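PDB 5EYF: glutamate ABC superfamily ATP binding cassette transporter, binding protein from Enterococcus faecium DO, which binds glutamate as the solute-binding protein of an ABC transporter and probably delivers it to the membrane permease for uptake. Local coordinates for residues B[17-28]-B[78-86]. Numbering follows the deposited sequence.
Sequences IIWGVKYDTRLF and NIDAIIATM. With GLU (glutamic acid), chain E.
W19 and G20 pair in parallel with A81 and I82, joining the central strand of a three-stranded parallel sheet to an edge strand, and the same two segments run on into the glutamate pocket. This is the alpha/beta fold of a family 3 solute-binding protein, in which loops at the strand ends carry ligand contacts. G20 N donates almost straight to A81 O (2.8 Å), and G20 O accepts a hydrogen bond from I83 N. At the start, the D80 side chain joins the pairing. D80 OD2 accepts a hydrogen bond from I18 N at 2.9 Å, from above the carboxylate plane, while D80 N returns a bond to I18 O. R10 holds the other oxygen, OD1, by a salt bridge. On one face of the sheet the W19 ring meets A81 CB and I83 CG2, the latter 3.6 Å from CE3. On the other, I79 CD1 lies 3.7 Å from G20 CA, packed directly against the backbone.

Past the strands, water 1 links K22 N to I83 O. The K22 chain bends at chi2 (-51°) and chi4 (74°), passes along A84 CB, and brings NZ 2.9 Å from OE1 of the bound glutamate. T85 OG1 donates to glutamate OE1 (2.8 Å), and T85 O accepts from the ligand amino group. T85 CG2 sits over one face of the F28 ring.

Strand 59-64 pairs with the far edge of strand 16-21. Helix 41-54 packs on W19 and I83, and helix 70-75 on I82.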
loop_
_atom_site.group_PDB
_atom_site.type_symbol
_atom_site.label_atom_id
_atom_site.label_comp_id
_atom_site.label_asym_id
_atom_site.label_seq_id
_atom_site.Cartn_x
_atom_site.Cartn_y
_atom_site.Cartn_z
ATOM N N ILE B 17 22.808 5.793 -16.669
ATOM C CA ILE B 17 21.936 4.687 -16.294
ATOM C C ILE B 17 20.824 4.597 -17.330
ATOM O O ILE B 17 20.269 5.621 -17.742
ATOM C CB ILE B 17 21.345 4.861 -14.886
ATOM C CG1 ILE B 17 22.472 4.917 -13.860
ATOM C CG2 ILE B 17 20.323 3.722 -14.581
ATOM C CD1 ILE B 17 21.958 5.207 -12.494
ATOM N N ILE B 18 20.521 3.374 -17.770
ATOM C CA ILE B 18 19.531 3.114 -18.810
ATOM C C ILE B 18 18.282 2.538 -18.156
ATOM O O ILE B 18 18.328 1.460 -17.553
ATOM C CB ILE B 18 20.068 2.143 -19.866
ATOM C CG1 ILE B 18 21.396 2.654 -20.446
ATOM C CG2 ILE B 18 19.033 1.954 -20.963
ATOM C CD1 ILE B 18 21.989 1.742 -21.472
ATOM N N TRP B 19 17.171 3.242 -18.297
ATOM C CA TRP B 19 15.943 2.924 -17.579
ATOM C C TRP B 19 14.891 2.450 -18.559
ATOM O O TRP B 19 14.674 3.091 -19.591
ATOM C CB TRP B 19 15.373 4.125 -16.827
ATOM C CG TRP B 19 16.236 4.672 -15.764
ATOM C CD1 TRP B 19 17.225 5.590 -15.913
ATOM C CD2 TRP B 19 16.167 4.367 -14.364
ATOM N NE1 TRP B 19 17.789 5.883 -14.686
ATOM C CE2 TRP B 19 17.150 5.149 -13.717
ATOM C CE3 TRP B 19 15.364 3.521 -13.596
ATOM C CZ2 TRP B 19 17.384 5.083 -12.348
ATOM C CZ3 TRP B 19 15.561 3.484 -12.222
ATOM C CH2 TRP B 19 16.577 4.248 -11.609
ATOM N N GLY B 20 14.247 1.332 -18.235
ATOM C CA GLY B 20 13.085 0.883 -18.964
ATOM C C GLY B 20 11.802 1.477 -18.418
ATOM O O GLY B 20 11.465 1.273 -17.244
ATOM N N VAL B 21 11.075 2.229 -19.247
ATOM C CA VAL B 21 9.878 2.954 -18.829
ATOM C C VAL B 21 8.766 2.690 -19.823
ATOM O O VAL B 21 9.017 2.362 -20.985
ATOM C CB VAL B 21 10.129 4.487 -18.716
ATOM C CG1 VAL B 21 11.133 4.817 -17.603
ATOM C CG2 VAL B 21 10.601 5.076 -20.073
ATOM N N LYS B 22 7.525 2.847 -19.355
ATOM C CA LYS B 22 6.398 2.849 -20.266
ATOM C C LYS B 22 6.461 4.073 -21.167
ATOM O O LYS B 22 6.969 5.134 -20.776
ATOM C CB LYS B 22 5.073 2.832 -19.497
ATOM C CG LYS B 22 4.915 1.657 -18.505
ATOM C CD LYS B 22 5.198 0.312 -19.153
ATOM C CE LYS B 22 4.768 -0.878 -18.273
ATOM N NZ LYS B 22 3.296 -1.120 -18.202
ATOM N N TYR B 23 5.940 3.917 -22.390
ATOM C CA TYR B 23 5.766 5.044 -23.299
ATOM C C TYR B 23 4.304 5.412 -23.495
ATOM O O TYR B 23 4.010 6.378 -24.212
ATOM C CB TYR B 23 6.392 4.763 -24.683
ATOM C CG TYR B 23 7.894 4.997 -24.796
ATOM C CD1 TYR B 23 8.730 4.942 -23.687
ATOM C CD2 TYR B 23 8.472 5.279 -26.028
ATOM C CE1 TYR B 23 10.117 5.153 -23.802
ATOM C CE2 TYR B 23 9.844 5.496 -26.150
ATOM C CZ TYR B 23 10.660 5.427 -25.047
ATOM O OH TYR B 23 12.017 5.647 -25.223
ATOM N N ASP B 24 3.383 4.673 -22.879
ATOM C CA ASP B 24 1.963 4.801 -23.164
ATOM C C ASP B 24 1.138 5.053 -21.910
ATOM O O ASP B 24 -0.093 4.937 -21.955
ATOM C CB ASP B 24 1.444 3.541 -23.879
ATOM C CG ASP B 24 1.276 2.347 -22.919
ATOM O OD1 ASP B 24 2.061 2.217 -21.929
ATOM O OD2 ASP B 24 0.348 1.550 -23.171
ATOM N N THR B 25 1.761 5.368 -20.785
ATOM C CA THR B 25 1.022 5.423 -19.525
ATOM C C THR B 25 1.048 6.859 -19.008
ATOM O O THR B 25 2.023 7.274 -18.374
ATOM C CB THR B 25 1.646 4.462 -18.512
ATOM O OG1 THR B 25 1.644 3.127 -19.058
ATOM C CG2 THR B 25 0.855 4.489 -17.201
ATOM N N ARG B 26 -0.018 7.618 -19.277
ATOM C CA ARG B 26 -0.055 9.009 -18.830
ATOM C C ARG B 26 0.084 9.078 -17.315
ATOM O O ARG B 26 -0.525 8.288 -16.591
ATOM C CB ARG B 26 -1.352 9.702 -19.252
ATOM C CG ARG B 26 -1.282 11.230 -19.117
ATOM C CD ARG B 26 -2.579 11.950 -19.520
ATOM N NE ARG B 26 -3.514 12.021 -18.400
ATOM C CZ ARG B 26 -3.554 13.008 -17.509
ATOM N NH1 ARG B 26 -4.424 12.964 -16.511
ATOM N NH2 ARG B 26 -2.726 14.037 -17.607
ATOM N N LEU B 27 0.878 10.050 -16.858
ATOM C CA LEU B 27 1.239 10.341 -15.457
ATOM C C LEU B 27 2.457 9.551 -14.994
ATOM O O LEU B 27 3.053 9.903 -13.962
ATOM C CB LEU B 27 0.087 10.138 -14.459
ATOM C CG LEU B 27 -1.212 10.881 -14.799
ATOM C CD1 LEU B 27 -2.282 10.625 -13.724
ATOM C CD2 LEU B 27 -0.903 12.361 -14.942
ATOM N N PHE B 28 2.833 8.488 -15.717
ATOM C CA PHE B 28 3.972 7.666 -15.303
ATOM C C PHE B 28 5.081 7.622 -16.341
ATOM O O PHE B 28 6.228 7.942 -16.015
ATOM C CB PHE B 28 3.518 6.248 -14.941
ATOM C CG PHE B 28 2.754 6.201 -13.668
ATOM C CD1 PHE B 28 3.426 6.157 -12.447
ATOM C CD2 PHE B 28 1.372 6.275 -13.681
ATOM C CE1 PHE B 28 2.710 6.131 -11.249
ATOM C CE2 PHE B 28 0.655 6.252 -12.492
ATOM C CZ PHE B 28 1.345 6.178 -11.271
ATOM N N ASN B 78 19.427 -5.139 -21.684
ATOM C CA ASN B 78 19.129 -3.997 -22.548
ATOM C C ASN B 78 18.921 -2.732 -21.744
ATOM O O ASN B 78 19.106 -1.623 -22.265
ATOM C CB ASN B 78 17.864 -4.231 -23.380
ATOM C CG ASN B 78 17.983 -5.388 -24.321
ATOM O OD1 ASN B 78 18.436 -6.468 -23.941
ATOM N ND2 ASN B 78 17.546 -5.179 -25.565
ATOM N N ILE B 79 18.445 -2.883 -20.510
ATOM C CA ILE B 79 18.205 -1.785 -19.592
ATOM C C ILE B 79 18.804 -2.196 -18.256
ATOM O O ILE B 79 18.998 -3.383 -17.987
ATOM C CB ILE B 79 16.702 -1.477 -19.439
ATOM C CG1 ILE B 79 15.967 -2.752 -19.035
ATOM C CG2 ILE B 79 16.147 -0.939 -20.737
ATOM C CD1 ILE B 79 14.470 -2.578 -18.842
ATOM N N ASP B 80 19.105 -1.193 -17.420
ATOM C CA ASP B 80 19.681 -1.415 -16.096
ATOM C C ASP B 80 18.612 -1.588 -15.028
ATOM O O ASP B 80 18.863 -2.210 -13.983
ATOM C CB ASP B 80 20.586 -0.231 -15.702
ATOM C CG ASP B 80 21.738 -0.022 -16.680
ATOM O OD1 ASP B 80 22.260 -1.033 -17.241
ATOM O OD2 ASP B 80 22.100 1.168 -16.890
ATOM N N ALA B 81 17.441 -1.007 -15.247
ATOM C CA ALA B 81 16.382 -1.050 -14.245
ATOM C C ALA B 81 15.059 -0.819 -14.949
ATOM O O ALA B 81 15.007 -0.117 -15.973
ATOM C CB ALA B 81 16.612 0.022 -13.153
ATOM N N ILE B 82 13.992 -1.412 -14.388
ATOM C CA ILE B 82 12.619 -1.164 -14.819
ATOM C C ILE B 82 11.971 -0.204 -13.843
ATOM O O ILE B 82 11.891 -0.495 -12.641
ATOM C CB ILE B 82 11.774 -2.440 -14.871
ATOM C CG1 ILE B 82 12.367 -3.509 -15.781
ATOM C CG2 ILE B 82 10.361 -2.084 -15.312
ATOM C CD1 ILE B 82 11.695 -4.895 -15.528
ATOM N N ILE B 83 11.507 0.940 -14.330
ATOM C CA ILE B 83 10.619 1.782 -13.531
ATOM C C ILE B 83 9.406 2.058 -14.417
ATOM O O ILE B 83 9.417 2.940 -15.281
ATOM C CB ILE B 83 11.300 3.055 -12.981
ATOM C CG1 ILE B 83 10.385 3.724 -11.951
ATOM C CG2 ILE B 83 11.800 4.041 -14.049
ATOM C CD1 ILE B 83 11.114 4.855 -11.209
ATOM N N ALA B 84 8.356 1.267 -14.231
ATOM C CA ALA B 84 7.301 1.183 -15.238
ATOM C C ALA B 84 6.059 0.597 -14.584
ATOM O O ALA B 84 5.678 -0.533 -14.891
ATOM C CB ALA B 84 7.736 0.320 -16.451
ATOM N N THR B 85 5.469 1.342 -13.644
ATOM C CA THR B 85 4.238 0.963 -12.915
ATOM C C THR B 85 4.231 -0.517 -12.535
ATOM O O THR B 85 3.243 -1.227 -12.723
ATOM C CB THR B 85 2.969 1.319 -13.720
ATOM O OG1 THR B 85 2.916 0.586 -14.970
ATOM C CG2 THR B 85 2.944 2.810 -14.024
HETATM N N MSE B 86 5.340 -0.981 -11.970
HETATM C CA MSE B 86 5.528 -2.420 -11.759
HETATM C C MSE B 86 5.328 -2.858 -10.321
HETATM O O MSE B 86 6.098 -2.481 -9.446
HETATM C CB MSE B 86 6.926 -2.833 -12.189
HETATM C CG MSE B 86 7.078 -4.360 -12.259
HETATM SE SE MSE B 86 8.806 -4.713 -13.086
HETATM C CE MSE B 86 8.822 -6.639 -12.938
HETATM N N GLU E . 1.059 -2.509 -11.599
HETATM C CA GLU E . 0.460 -3.665 -12.284
HETATM C C GLU E . 1.536 -4.674 -12.662
HETATM O O GLU E . 2.730 -4.456 -12.421
HETATM C CB GLU E . -0.341 -3.239 -13.530
HETATM C CG GLU E . 0.371 -2.241 -14.444
HETATM C CD GLU E . 1.511 -2.836 -15.265
HETATM O OE1 GLU E . 2.432 -2.080 -15.590
HETATM O OE2 GLU E . 1.461 -4.023 -15.663
HETATM O OXT GLU E . 1.230 -5.754 -13.206
HETATM O O HOH W 1 7.211 4.150 -16.729
HETATM O O HOH W 2 1.669 0.989 -17.247
#